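Local structure of thiamine phosphate pyrophosphorylase (Bacteroides thetaiotaomicron VPI-5482, 3CEU) at residues A[5-10]-A[32-37]; A[20-25]-A[189-194]; A[64-69]-A[85-90]; A[92-97]-A[110-115]; A[104-109]-A[144-149]. The protein probably acts as a thiamine-phosphate diphosphorylase in the biosynthesis of thiamine diphosphate. All blocks are in the same frame, centred on the assembly; numbering follows the deposited sequence.

How the contacts relate
From the N terminus, strand 2-6 opens contact 1, which closes a short loop by bringing the ends of the first two barrel strands together. Before it closes, helix 15-24 supplies the first half of contact 2, so the two cross; contact 2 then spans almost the whole chain, joining this helix to helix 188-201, and Val5 packs against Phe194 between them. Contacts 3, 4 and 5 all lie within that long span. Contact 3 bridges helix 65-68 to the loop before strand 90-95. Contact 4 pairs that strand with 110-113, and contact 5 crosses it, tying the loop before 110-113 to the start of strand 147-150.

Contact 1 (A[5-10]-A[32-37]); sequences VVTTPT and LRKPET
The guanidinium of Arg33 has CG of Pro35 over one face, offset toward the rim, while CG of Pro9 comes up to its edge in the plane, 3.9 Å from NH1. The two prolines also meet directly, Pro9 CB lying 3.8 Å from Pro35 CD. Deeper in, Thr7 turns its CG2 to Leu32 and its OG1 to the backbone: Arg33 N donates to Thr7 OG1 at 3.0 Å, nearly straight at 164°. With chi1 at 64°, that hydroxyl sits between its own N and carbonyl carbon, leaving CG2 to face the leucine. Lys34 folds at chi2 (-60°) and carries NZ to two carbonyls, Thr8 O at 2.6 Å and Thr10 O at 2.9 Å. The second is approached from above its plane, and Thr8 OG1 also donates to it, in the plane. Glu15 adds a salt bridge and Phe11 a cation-pi contact to Lys34. One ammonium thus gathers the loop after strand 2-6 around itself, its charge probably balanced largely by Glu15.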
# COMPACT_ATOMS: atom_id res chain seq x y z
N VAL A 5 0.10 2.54 -2.43
CA VAL A 5 0.81 3.60 -1.71
C VAL A 5 0.39 3.65 -0.24
O VAL A 5 -0.80 3.63 0.06
CB VAL A 5 0.51 5.01 -2.32
CG1 VAL A 5 1.10 6.10 -1.42
CG2 VAL A 5 1.09 5.12 -3.73
N VAL A 6 1.36 3.70 0.67
CA VAL A 6 1.03 3.81 2.08
C VAL A 6 1.26 5.27 2.47
O VAL A 6 2.24 5.89 2.03
CB VAL A 6 1.93 2.92 2.98
CG1 VAL A 6 1.47 3.04 4.43
CG2 VAL A 6 1.89 1.48 2.54
N THR A 7 0.34 5.83 3.26
CA THR A 7 0.45 7.22 3.71
C THR A 7 1.66 7.32 4.63
O THR A 7 2.36 6.34 4.88
CB THR A 7 -0.74 7.66 4.59
OG1 THR A 7 -0.75 6.88 5.79
CG2 THR A 7 -2.06 7.51 3.86
N THR A 8 1.89 8.53 5.13
CA THR A 8 2.97 8.80 6.07
C THR A 8 2.40 8.53 7.46
O THR A 8 1.19 8.65 7.68
CB THR A 8 3.39 10.28 6.00
OG1 THR A 8 2.22 11.09 5.87
CG2 THR A 8 4.31 10.52 4.82
N PRO A 9 3.26 8.17 8.43
CA PRO A 9 2.81 7.88 9.79
C PRO A 9 2.14 9.08 10.47
O PRO A 9 1.35 8.91 11.40
CB PRO A 9 4.10 7.47 10.50
CG PRO A 9 4.96 6.94 9.39
CD PRO A 9 4.71 7.95 8.30
N THR A 10 2.46 10.29 10.01
CA THR A 10 1.90 11.50 10.59
C THR A 10 1.04 12.32 9.63
O THR A 10 1.16 12.20 8.41
CB THR A 10 3.02 12.40 11.18
OG1 THR A 10 2.51 13.73 11.36
CG2 THR A 10 4.22 12.45 10.25
N LEU A 32 -4.05 3.65 4.55
CA LEU A 32 -4.04 4.69 5.57
C LEU A 32 -3.40 4.13 6.83
O LEU A 32 -3.98 3.29 7.52
CB LEU A 32 -5.48 5.14 5.86
CG LEU A 32 -5.69 6.21 6.92
CD1 LEU A 32 -4.88 7.46 6.60
CD2 LEU A 32 -7.17 6.55 7.01
N ARG A 33 -2.20 4.60 7.13
CA ARG A 33 -1.49 4.15 8.32
C ARG A 33 -0.99 5.36 9.10
O ARG A 33 -0.07 6.06 8.69
CB ARG A 33 -0.32 3.24 7.91
CG ARG A 33 0.52 2.67 9.04
CD ARG A 33 1.48 1.62 8.50
NE ARG A 33 2.51 1.20 9.46
CZ ARG A 33 3.52 1.97 9.86
NH1 ARG A 33 3.67 3.21 9.40
NH2 ARG A 33 4.41 1.48 10.72
N LYS A 34 -1.65 5.60 10.23
CA LYS A 34 -1.33 6.71 11.13
C LYS A 34 -1.20 6.14 12.54
O LYS A 34 -2.11 6.27 13.36
CB LYS A 34 -2.45 7.75 11.12
CG LYS A 34 -2.79 8.34 9.76
CD LYS A 34 -1.59 9.03 9.15
CE LYS A 34 -1.96 9.76 7.87
NZ LYS A 34 -0.76 10.38 7.26
N PRO A 35 -0.05 5.53 12.85
CA PRO A 35 0.23 4.92 14.15
C PRO A 35 -0.08 5.80 15.35
O PRO A 35 0.32 6.97 15.38
CB PRO A 35 1.73 4.60 14.07
CG PRO A 35 1.97 4.44 12.59
CD PRO A 35 1.16 5.54 12.01
N GLU A 36 -0.77 5.25 16.34
CA GLU A 36 -1.10 5.97 17.57
C GLU A 36 -1.60 7.39 17.32
O GLU A 36 -0.94 8.36 17.69
CB GLU A 36 0.14 6.04 18.48
CG GLU A 36 0.76 4.70 18.88
CD GLU A 36 -0.04 3.95 19.94
OE1 GLU A 36 -0.36 4.55 21.00
OE2 GLU A 36 -0.34 2.76 19.72
N THR A 37 -2.78 7.52 16.71
CA THR A 37 -3.30 8.85 16.41
C THR A 37 -4.80 8.97 16.67
O THR A 37 -5.55 8.04 16.40
CB THR A 37 -3.01 9.17 14.94
OG1 THR A 37 -1.69 8.73 14.61
CG2 THR A 37 -3.11 10.66 14.69

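Contact 2 (A[20-25]-A[189-194]); sequences TALFEE and AVIEHF
Ala21 starts the contact, its CB touching CD1 of Ile191 at 3.7 Å. One residue on, Leu22 reaches across with CD2, which meets the same Ile191 CD1 at 3.8 Å and lies 3.7 Å from both CB and CG of Phe194; Val190 CG1 is a looser neighbour. At the helix end, Glu25 lays its aliphatic part over the partner helix: CG meets Ile191 CG2 at 3.9 Å, and CB lies near Phe194 CE1. Its carbonyl oxygen comes to the edge of the Phe194 ring, in plane, 3.5 Å from CE1. Phe194 CG is anti to its backbone N (chi1 169°), which throws the ring across toward helix 15-24. An alanine here would leave Leu22 CD2 and Glu25 CB without their aromatic neighbour and would probably open a gap between the helices. Helix 173-176 also packs here, Trp176 on Leu22 and Leu175 on Val190 and Phe194. The two helices run nearly parallel, 26° apart with axes 10.2 Å from each other, as neighbouring helices do around a TIM barrel, here the first and last of the chain.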
# COMPACT_ATOMS: atom_id res chain seq x y z
N THR A 20 -5.70 13.03 -3.13
CA THR A 20 -6.74 13.14 -4.14
C THR A 20 -6.11 13.18 -5.53
O THR A 20 -6.56 12.50 -6.46
CB THR A 20 -7.57 14.39 -3.89
OG1 THR A 20 -8.14 14.30 -2.57
CG2 THR A 20 -8.68 14.52 -4.92
N ALA A 21 -5.05 13.97 -5.65
CA ALA A 21 -4.32 14.11 -6.90
C ALA A 21 -3.77 12.76 -7.37
O ALA A 21 -3.71 12.48 -8.57
CB ALA A 21 -3.18 15.13 -6.72
N LEU A 22 -3.36 11.93 -6.41
CA LEU A 22 -2.82 10.61 -6.72
C LEU A 22 -3.97 9.68 -7.17
O LEU A 22 -3.80 8.86 -8.07
CB LEU A 22 -2.09 10.02 -5.50
CG LEU A 22 -0.83 10.78 -5.02
CD1 LEU A 22 -0.44 10.37 -3.60
CD2 LEU A 22 0.31 10.50 -5.97
N PHE A 23 -5.13 9.81 -6.55
CA PHE A 23 -6.25 8.97 -6.97
C PHE A 23 -6.60 9.36 -8.41
O PHE A 23 -6.73 8.50 -9.28
CB PHE A 23 -7.46 9.14 -6.05
CG PHE A 23 -7.41 8.27 -4.82
CD1 PHE A 23 -7.26 6.90 -4.93
CD2 PHE A 23 -7.53 8.83 -3.55
CE1 PHE A 23 -7.24 6.08 -3.80
CE2 PHE A 23 -7.51 8.02 -2.41
CZ PHE A 23 -7.36 6.64 -2.54
N GLU A 24 -6.71 10.66 -8.66
CA GLU A 24 -7.03 11.18 -9.99
C GLU A 24 -6.08 10.66 -11.08
O GLU A 24 -6.44 10.61 -12.25
CB GLU A 24 -7.01 12.71 -9.96
CG GLU A 24 -8.25 13.33 -9.30
CD GLU A 24 -8.12 14.82 -9.04
OE1 GLU A 24 -7.62 15.54 -9.94
OE2 GLU A 24 -8.52 15.28 -7.94
N GLU A 25 -4.86 10.26 -10.68
CA GLU A 25 -3.88 9.74 -11.62
C GLU A 25 -3.90 8.21 -11.65
O GLU A 25 -2.95 7.57 -12.10
CB GLU A 25 -2.48 10.24 -11.28
CG GLU A 25 -2.32 11.75 -11.39
CD GLU A 25 -2.56 12.27 -12.80
OE1 GLU A 25 -2.66 13.51 -12.96
OE2 GLU A 25 -2.63 11.47 -13.76
N ALA A 189 6.51 17.20 -7.90
CA ALA A 189 7.49 16.12 -7.87
C ALA A 189 6.89 14.80 -7.38
O ALA A 189 7.26 13.73 -7.84
CB ALA A 189 8.68 16.51 -6.98
N VAL A 190 5.97 14.88 -6.43
CA VAL A 190 5.35 13.66 -5.94
C VAL A 190 4.43 13.09 -7.00
O VAL A 190 4.51 11.90 -7.31
CB VAL A 190 4.58 13.92 -4.63
CG1 VAL A 190 3.70 12.71 -4.28
CG2 VAL A 190 5.57 14.17 -3.50
N ILE A 191 3.57 13.92 -7.57
CA ILE A 191 2.65 13.44 -8.60
C ILE A 191 3.39 12.97 -9.84
O ILE A 191 3.04 11.95 -10.43
CB ILE A 191 1.64 14.52 -9.01
CG1 ILE A 191 1.04 15.19 -7.77
CG2 ILE A 191 0.51 13.90 -9.86
CD1 ILE A 191 0.42 14.21 -6.78
N GLU A 192 4.42 13.70 -10.26
CA GLU A 192 5.17 13.31 -11.44
C GLU A 192 5.89 11.99 -11.21
O GLU A 192 5.95 11.14 -12.09
CB GLU A 192 6.16 14.41 -11.84
CG GLU A 192 5.47 15.72 -12.18
CD GLU A 192 6.43 16.77 -12.71
OE1 GLU A 192 6.76 16.73 -13.91
OE2 GLU A 192 6.86 17.64 -11.93
N HIS A 193 6.41 11.81 -10.00
CA HIS A 193 7.14 10.58 -9.68
C HIS A 193 6.18 9.39 -9.58
O HIS A 193 6.57 8.25 -9.86
CB HIS A 193 7.91 10.76 -8.38
CG HIS A 193 8.78 9.60 -8.04
ND1 HIS A 193 9.88 9.25 -8.80
CD2 HIS A 193 8.69 8.67 -7.06
CE1 HIS A 193 10.42 8.15 -8.30
NE2 HIS A 193 9.72 7.78 -7.25
N PHE A 194 4.92 9.64 -9.20
CA PHE A 194 3.93 8.57 -9.10
C PHE A 194 3.59 8.06 -10.50
O PHE A 194 3.54 6.85 -10.73
CB PHE A 194 2.65 9.06 -8.41
CG PHE A 194 1.50 8.08 -8.50
CD1 PHE A 194 0.48 8.28 -9.42
CD2 PHE A 194 1.48 6.93 -7.72
CE1 PHE A 194 -0.56 7.33 -9.56
CE2 PHE A 194 0.45 5.98 -7.85
CZ PHE A 194 -0.56 6.18 -8.78

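Contact 3 (A[64-69]-A[85-90]); sequences YLKEEF and HDYAGH
Lys66 and Tyr87 make the first shell, their side chains crossing at about a right angle. The lysine methylenes run past the hydroxyl corner of the tyrosine: CD is 3.7 Å from Tyr87 CE1, CE is 3.2 Å from Tyr87 OH, and CG comes to the ring edge in plane. Beyond them Lys66 NZ makes a weak hydrogen bond to Ala88 O at 3.4 Å and stands 3.9 Å from Gly89 CA. Gly89 has no CB to press on that ammonium, and its phi and psi (163°, -170°) by themselves call for glycine. Glu67, one residue on, bends back and offers OE1 to Lys66 NZ in a long salt bridge, 3.7 Å.

The second shell fixes the tyrosine. Tyr87 OH donates to His90 O at 2.7 Å, coming from above the carbonyl plane, while Gly89 N lies over one ring face toward its rim. The lysine chain therefore runs along the edge of a ring whose hydroxyl is held by its own loop. This surface contact links helix 65-68 to the loop leading into strand 90-95, with strand 73-75, which lies between them in the chain, touching both Lys66 and Tyr87 through Ile74, while Leu65 turns to helix 39-48.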
# COMPACT_ATOMS: atom_id res chain seq x y z
N TYR A 64 -13.27 0.97 12.87
CA TYR A 64 -14.67 1.36 12.76
C TYR A 64 -14.85 2.33 11.59
O TYR A 64 -15.95 2.46 11.05
CB TYR A 64 -15.15 2.03 14.05
CG TYR A 64 -14.82 3.51 14.12
CD1 TYR A 64 -13.56 3.95 14.50
CD2 TYR A 64 -15.78 4.46 13.78
CE1 TYR A 64 -13.25 5.31 14.54
CE2 TYR A 64 -15.49 5.81 13.81
CZ TYR A 64 -14.23 6.23 14.19
OH TYR A 64 -13.96 7.57 14.21
N LEU A 65 -13.78 3.01 11.19
CA LEU A 65 -13.83 3.95 10.07
C LEU A 65 -14.14 3.23 8.77
O LEU A 65 -14.60 3.85 7.80
CB LEU A 65 -12.50 4.68 9.92
CG LEU A 65 -12.11 5.61 11.07
CD1 LEU A 65 -10.67 6.06 10.87
CD2 LEU A 65 -13.05 6.80 11.12
N LYS A 66 -13.91 1.92 8.75
CA LYS A 66 -14.16 1.13 7.55
C LYS A 66 -15.60 1.28 7.06
O LYS A 66 -15.82 1.56 5.88
CB LYS A 66 -13.83 -0.34 7.82
CG LYS A 66 -13.75 -1.22 6.58
CD LYS A 66 -15.12 -1.67 6.08
CE LYS A 66 -14.97 -2.70 4.96
NZ LYS A 66 -16.28 -3.14 4.39
N GLU A 67 -16.57 1.08 7.95
CA GLU A 67 -17.99 1.20 7.59
C GLU A 67 -18.46 2.64 7.70
O GLU A 67 -19.39 3.08 7.02
CB GLU A 67 -18.85 0.32 8.51
CG GLU A 67 -18.48 -1.16 8.53
CD GLU A 67 -18.80 -1.87 7.23
OE1 GLU A 67 -18.66 -3.11 7.18
OE2 GLU A 67 -19.18 -1.20 6.25
N GLU A 68 -17.81 3.39 8.59
CA GLU A 68 -18.15 4.79 8.79
C GLU A 68 -17.95 5.61 7.50
O GLU A 68 -18.86 6.35 7.10
CB GLU A 68 -17.28 5.36 9.92
CG GLU A 68 -17.73 6.71 10.42
CD GLU A 68 -19.04 6.64 11.18
OE1 GLU A 68 -19.45 7.68 11.73
OE2 GLU A 68 -19.65 5.56 11.22
N PHE A 69 -16.80 5.46 6.85
CA PHE A 69 -16.50 6.20 5.63
C PHE A 69 -16.51 5.40 4.34
O PHE A 69 -16.04 5.86 3.30
CB PHE A 69 -15.15 6.91 5.76
CG PHE A 69 -15.16 8.02 6.75
CD1 PHE A 69 -15.09 7.77 8.11
CD2 PHE A 69 -15.30 9.34 6.31
CE1 PHE A 69 -15.15 8.81 9.04
CE2 PHE A 69 -15.37 10.40 7.22
CZ PHE A 69 -15.30 10.13 8.60
N HIS A 85 -15.50 -7.37 15.93
CA HIS A 85 -16.41 -8.49 16.20
C HIS A 85 -16.91 -9.22 14.96
O HIS A 85 -16.34 -10.23 14.57
CB HIS A 85 -17.62 -8.03 17.04
CG HIS A 85 -17.47 -8.27 18.51
ND1 HIS A 85 -18.48 -8.00 19.41
CD2 HIS A 85 -16.44 -8.76 19.24
CE1 HIS A 85 -18.08 -8.31 20.63
NE2 HIS A 85 -16.84 -8.77 20.56
N ASP A 86 -17.96 -8.70 14.34
CA ASP A 86 -18.48 -9.36 13.15
C ASP A 86 -18.18 -8.63 11.86
O ASP A 86 -19.07 -8.39 11.04
CB ASP A 86 -19.98 -9.58 13.31
CG ASP A 86 -20.29 -10.81 14.13
OD1 ASP A 86 -20.03 -11.93 13.61
OD2 ASP A 86 -20.77 -10.67 15.27
N TYR A 87 -16.91 -8.28 11.69
CA TYR A 87 -16.44 -7.58 10.51
C TYR A 87 -16.75 -8.34 9.24
O TYR A 87 -16.68 -9.57 9.19
CB TYR A 87 -14.93 -7.37 10.59
CG TYR A 87 -14.35 -6.69 9.37
CD1 TYR A 87 -14.58 -5.33 9.14
CD2 TYR A 87 -13.58 -7.40 8.44
CE1 TYR A 87 -14.05 -4.69 8.01
CE2 TYR A 87 -13.05 -6.77 7.32
CZ TYR A 87 -13.29 -5.42 7.11
OH TYR A 87 -12.77 -4.80 6.00
N ALA A 88 -17.07 -7.60 8.19
CA ALA A 88 -17.37 -8.19 6.90
C ALA A 88 -16.81 -7.25 5.84
O ALA A 88 -17.35 -6.17 5.62
CB ALA A 88 -18.88 -8.34 6.73
N GLY A 89 -15.73 -7.67 5.20
CA GLY A 89 -15.13 -6.82 4.19
C GLY A 89 -13.71 -7.23 3.87
O GLY A 89 -13.24 -8.28 4.30
N HIS A 90 -13.02 -6.39 3.12
CA HIS A 90 -11.65 -6.64 2.71
C HIS A 90 -10.70 -6.62 3.91
O HIS A 90 -10.63 -5.63 4.65
CB HIS A 90 -11.23 -5.60 1.67
CG HIS A 90 -9.90 -5.87 1.04
ND1 HIS A 90 -8.70 -5.67 1.70
CD2 HIS A 90 -9.57 -6.36 -0.18
CE1 HIS A 90 -7.70 -6.02 0.91
NE2 HIS A 90 -8.20 -6.44 -0.23

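Contact 4 (A[92-97]-A[110-115]); sequences SCSCHS and YVFMSP
Cys95 can be followed outward from the sheet toward Val111. Its CB passes 3.7 Å from Phe112 O, and SG, placed anti to the carbonyl carbon (chi1 -63°), ends 4.0 Å from Val111 CB, with Val111 CG2 just beyond. Cys93 approaches the same valine from its other methyl, SG to Val111 CG1, so Val111 has a sulfur near each branch.

The backbones carry the pairing. Phe112 N donates to Cys93 O at 2.9 Å and 161°. Cys95 N returns a bond to Phe112 O, also 2.9 Å; Ser114 N then reaches Cys95 O at 3.2 Å. These three bonds set Ser94 beside Phe112 and Cys95 beside Met113 in parallel register. Past the strand ends the approach continues with His96 CA, whose hydrogen points to Ser114 O.

On the other face Ser94 OG lies 3.6 Å from Phe112 CB, while its polar partner is His75. Ser92 CB packs obliquely on the Tyr110 ring; Ser92 OG bonds to His75, and Tyr110 OH to His31.

The two strands, only 29° apart in direction, are the adjacent strands of a beta-alpha-beta unit. Helix 98-102 lies over the Cys95 and Val111 face through Val101, strand 147-150 continues the barrel beyond 110-113, and strand 73-75 flanks 90-95.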
# COMPACT_ATOMS: atom_id res chain seq x y z
N SER A 92 -6.63 -7.64 5.19
CA SER A 92 -5.28 -7.92 4.70
C SER A 92 -4.30 -7.81 5.85
O SER A 92 -4.61 -7.21 6.88
CB SER A 92 -4.89 -6.91 3.62
OG SER A 92 -4.79 -5.62 4.18
N CYS A 93 -3.10 -8.37 5.66
CA CYS A 93 -2.05 -8.33 6.68
C CYS A 93 -0.66 -8.47 6.06
O CYS A 93 -0.53 -8.73 4.87
CB CYS A 93 -2.23 -9.48 7.68
SG CYS A 93 -1.74 -11.08 7.02
N SER A 94 0.36 -8.33 6.89
CA SER A 94 1.74 -8.43 6.43
C SER A 94 2.39 -9.75 6.83
O SER A 94 2.12 -10.30 7.91
CB SER A 94 2.57 -7.28 7.00
OG SER A 94 2.09 -6.03 6.55
N CYS A 95 3.24 -10.27 5.96
CA CYS A 95 3.95 -11.50 6.24
C CYS A 95 5.43 -11.16 6.05
O CYS A 95 5.76 -10.25 5.29
CB CYS A 95 3.50 -12.62 5.30
SG CYS A 95 1.74 -13.08 5.45
N HIS A 96 6.31 -11.89 6.74
CA HIS A 96 7.74 -11.63 6.66
C HIS A 96 8.61 -12.85 6.39
O HIS A 96 9.72 -12.94 6.90
CB HIS A 96 8.21 -10.95 7.95
CG HIS A 96 7.26 -9.92 8.47
ND1 HIS A 96 6.24 -10.22 9.33
CD2 HIS A 96 7.15 -8.59 8.20
CE1 HIS A 96 5.53 -9.13 9.58
NE2 HIS A 96 6.07 -8.13 8.91
N SER A 97 8.11 -13.78 5.59
CA SER A 97 8.86 -14.97 5.24
C SER A 97 8.06 -15.68 4.18
O SER A 97 6.84 -15.50 4.09
CB SER A 97 9.06 -15.90 6.45
OG SER A 97 7.85 -16.54 6.81
N TYR A 110 -5.44 -10.34 0.32
CA TYR A 110 -4.06 -10.22 -0.14
C TYR A 110 -3.20 -9.91 1.05
O TYR A 110 -3.70 -9.42 2.06
CB TYR A 110 -3.87 -9.15 -1.23
CG TYR A 110 -4.16 -7.70 -0.89
CD1 TYR A 110 -3.46 -7.02 0.11
CD2 TYR A 110 -5.08 -6.98 -1.65
CE1 TYR A 110 -3.66 -5.64 0.32
CE2 TYR A 110 -5.28 -5.62 -1.44
CZ TYR A 110 -4.57 -4.96 -0.46
OH TYR A 110 -4.80 -3.60 -0.30
N VAL A 111 -1.92 -10.20 0.94
CA VAL A 111 -0.99 -9.93 2.02
C VAL A 111 0.23 -9.20 1.49
O VAL A 111 0.53 -9.25 0.29
CB VAL A 111 -0.51 -11.23 2.70
CG1 VAL A 111 -1.70 -12.07 3.15
CG2 VAL A 111 0.38 -12.02 1.76
N PHE A 112 0.92 -8.52 2.39
CA PHE A 112 2.15 -7.80 2.06
C PHE A 112 3.28 -8.78 2.33
O PHE A 112 3.13 -9.71 3.11
CB PHE A 112 2.33 -6.59 2.99
CG PHE A 112 1.52 -5.38 2.60
CD1 PHE A 112 0.57 -5.46 1.58
CD2 PHE A 112 1.70 -4.16 3.24
CE1 PHE A 112 -0.17 -4.35 1.20
CE2 PHE A 112 0.96 -3.05 2.87
CZ PHE A 112 0.02 -3.15 1.84
N MSE A 113 4.41 -8.58 1.67
CA MSE A 113 5.56 -9.44 1.91
C MSE A 113 6.76 -8.52 2.04
O MSE A 113 7.04 -7.72 1.14
CB MSE A 113 5.78 -10.43 0.78
CG MSE A 113 6.70 -11.58 1.15
SE MSE A 113 7.31 -12.63 -0.35
CE MSE A 113 9.16 -12.89 0.19
N SER A 114 7.48 -8.62 3.16
CA SER A 114 8.64 -7.77 3.40
C SER A 114 9.57 -8.39 4.44
O SER A 114 9.18 -9.32 5.15
CB SER A 114 8.16 -6.42 3.92
OG SER A 114 7.48 -6.60 5.15
N PRO A 115 10.81 -7.88 4.54
CA PRO A 115 11.40 -6.78 3.74
C PRO A 115 12.04 -7.32 2.46
O PRO A 115 13.03 -8.06 2.51
CB PRO A 115 12.46 -6.19 4.68
CG PRO A 115 12.06 -6.67 6.06
CD PRO A 115 11.57 -8.07 5.78

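Contact 5 (A[104-109]-A[144-149]); sequences RKHFYD and DSKVMA
Lys146 is the tight part of this contact. Its chain leaves CB with CG anti to the backbone N (chi1 -176°), runs past Asp109 O, which lies 3.1 Å from CG, and turns at chi3 so that NZ enters the loop 104-109. There NZ donates to two backbone carbonyls: Tyr108 O at 2.9 Å, almost in line with the C=O bond (175°), and Lys105 O at 3.0 Å, tilted from its carbonyl plane. Lys105 O also takes the amide of Tyr108, which arrives from the opposite face. Replacing Lys146 by a methionine would leave Tyr108 O and Lys105 O without this donor, and loop 104-109 is likely to be held less firmly to the start of strand 147-150.

The second grip is looser. Lys105 and Asp144 come at each other from opposite directions, the lysine chain bent near its end, and NZ of Lys105 reaches Asp144 OD1 in a salt bridge of 3.4 Å whose hydrogen bond is weak; Lys105 CE is nearer to OD2, at 3.3 Å. On the solvent side, exposed His106 crosses Lys146 at about a right angle, its CD2 4.1 Å from NZ. Asp109 uses OD2 for the backbone N of Val91, outside this contact.

Two lysines thus work in opposite senses, one from each segment. Lys146 NZ satisfies carbonyls inside the loop, while Lys105 meets a carboxylate that probably offsets part of the local positive charge, the two ammonium groups lying 5.6 Å apart, NZ to NZ.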
# COMPACT_ATOMS: atom_id res chain seq x y z
N ARG A 104 -0.83 -18.44 4.91
CA ARG A 104 -1.67 -17.35 5.38
C ARG A 104 -2.37 -16.56 4.28
O ARG A 104 -3.48 -16.09 4.48
CB ARG A 104 -0.83 -16.40 6.25
CG ARG A 104 -1.34 -16.26 7.67
CD ARG A 104 -0.29 -16.62 8.72
NE ARG A 104 0.62 -15.52 9.01
CZ ARG A 104 1.56 -15.54 9.96
NH1 ARG A 104 1.73 -16.61 10.72
NH2 ARG A 104 2.33 -14.48 10.15
N LYS A 105 -1.73 -16.44 3.13
CA LYS A 105 -2.29 -15.69 2.02
C LYS A 105 -3.73 -16.06 1.67
O LYS A 105 -4.52 -15.18 1.35
CB LYS A 105 -1.41 -15.83 0.78
CG LYS A 105 -1.21 -17.27 0.31
CD LYS A 105 -0.11 -17.36 -0.76
CE LYS A 105 -0.58 -16.85 -2.11
NZ LYS A 105 -1.69 -17.69 -2.64
N HIS A 106 -4.09 -17.34 1.76
CA HIS A 106 -5.45 -17.74 1.41
C HIS A 106 -6.50 -17.36 2.44
O HIS A 106 -7.69 -17.57 2.23
CB HIS A 106 -5.50 -19.24 1.14
CG HIS A 106 -4.80 -19.64 -0.12
ND1 HIS A 106 -4.51 -20.96 -0.43
CD2 HIS A 106 -4.31 -18.90 -1.14
CE1 HIS A 106 -3.87 -21.00 -1.59
NE2 HIS A 106 -3.74 -19.77 -2.04
N PHE A 107 -6.04 -16.77 3.54
CA PHE A 107 -6.94 -16.35 4.60
C PHE A 107 -7.15 -14.84 4.57
O PHE A 107 -7.76 -14.26 5.47
CB PHE A 107 -6.37 -16.79 5.94
CG PHE A 107 -6.26 -18.27 6.07
CD1 PHE A 107 -7.40 -19.06 6.13
CD2 PHE A 107 -5.01 -18.90 6.07
CE1 PHE A 107 -7.31 -20.45 6.20
CE2 PHE A 107 -4.91 -20.29 6.14
CZ PHE A 107 -6.07 -21.06 6.20
N TYR A 108 -6.64 -14.21 3.51
CA TYR A 108 -6.77 -12.77 3.35
C TYR A 108 -7.03 -12.47 1.89
O TYR A 108 -6.81 -13.32 1.02
CB TYR A 108 -5.48 -12.08 3.79
CG TYR A 108 -5.20 -12.21 5.27
CD1 TYR A 108 -5.81 -11.35 6.19
CD2 TYR A 108 -4.38 -13.22 5.76
CE1 TYR A 108 -5.60 -11.50 7.56
CE2 TYR A 108 -4.17 -13.38 7.13
CZ TYR A 108 -4.79 -12.52 8.02
OH TYR A 108 -4.59 -12.67 9.36
N ASP A 109 -7.52 -11.27 1.61
CA ASP A 109 -7.78 -10.87 0.24
C ASP A 109 -6.45 -10.73 -0.46
O ASP A 109 -6.33 -10.97 -1.67
CB ASP A 109 -8.56 -9.56 0.24
CG ASP A 109 -9.97 -9.75 0.74
OD1 ASP A 109 -10.79 -10.31 -0.01
OD2 ASP A 109 -10.25 -9.36 1.89
N ASP A 144 1.80 -14.72 -5.85
CA ASP A 144 0.93 -14.52 -6.99
C ASP A 144 0.19 -13.20 -6.90
O ASP A 144 0.55 -12.33 -6.12
CB ASP A 144 -0.06 -15.69 -7.10
CG ASP A 144 -0.93 -15.84 -5.86
OD1 ASP A 144 -1.80 -16.74 -5.86
OD2 ASP A 144 -0.76 -15.05 -4.90
N SER A 145 -0.85 -13.04 -7.71
CA SER A 145 -1.62 -11.81 -7.72
C SER A 145 -2.14 -11.37 -6.34
O SER A 145 -2.61 -10.25 -6.19
CB SER A 145 -2.80 -11.96 -8.68
OG SER A 145 -3.46 -13.20 -8.43
N LYS A 146 -2.04 -12.25 -5.35
CA LYS A 146 -2.54 -11.92 -4.02
C LYS A 146 -1.45 -11.45 -3.05
O LYS A 146 -1.74 -11.10 -1.90
CB LYS A 146 -3.29 -13.13 -3.43
CG LYS A 146 -3.93 -12.87 -2.08
CD LYS A 146 -4.46 -14.14 -1.43
CE LYS A 146 -5.86 -14.51 -1.89
NZ LYS A 146 -6.47 -15.44 -0.91
N VAL A 147 -0.20 -11.42 -3.49
CA VAL A 147 0.86 -10.97 -2.59
C VAL A 147 1.46 -9.65 -3.07
O VAL A 147 1.83 -9.51 -4.24
CB VAL A 147 1.96 -12.02 -2.47
CG1 VAL A 147 2.51 -12.34 -3.84
CG2 VAL A 147 3.06 -11.51 -1.55
N MSE A 148 1.55 -8.69 -2.17
CA MSE A 148 2.09 -7.39 -2.53
C MSE A 148 3.49 -7.22 -1.95
O MSE A 148 3.72 -7.43 -0.76
CB MSE A 148 1.16 -6.28 -2.02
CG MSE A 148 -0.33 -6.53 -2.33
SE MSE A 148 -0.77 -6.94 -4.20
CE MSE A 148 -2.70 -7.02 -4.04
N ALA A 149 4.44 -6.85 -2.80
CA ALA A 149 5.81 -6.69 -2.34
C ALA A 149 5.98 -5.35 -1.63
O ALA A 149 5.50 -4.33 -2.09
CB ALA A 149 6.77 -6.80 -3.52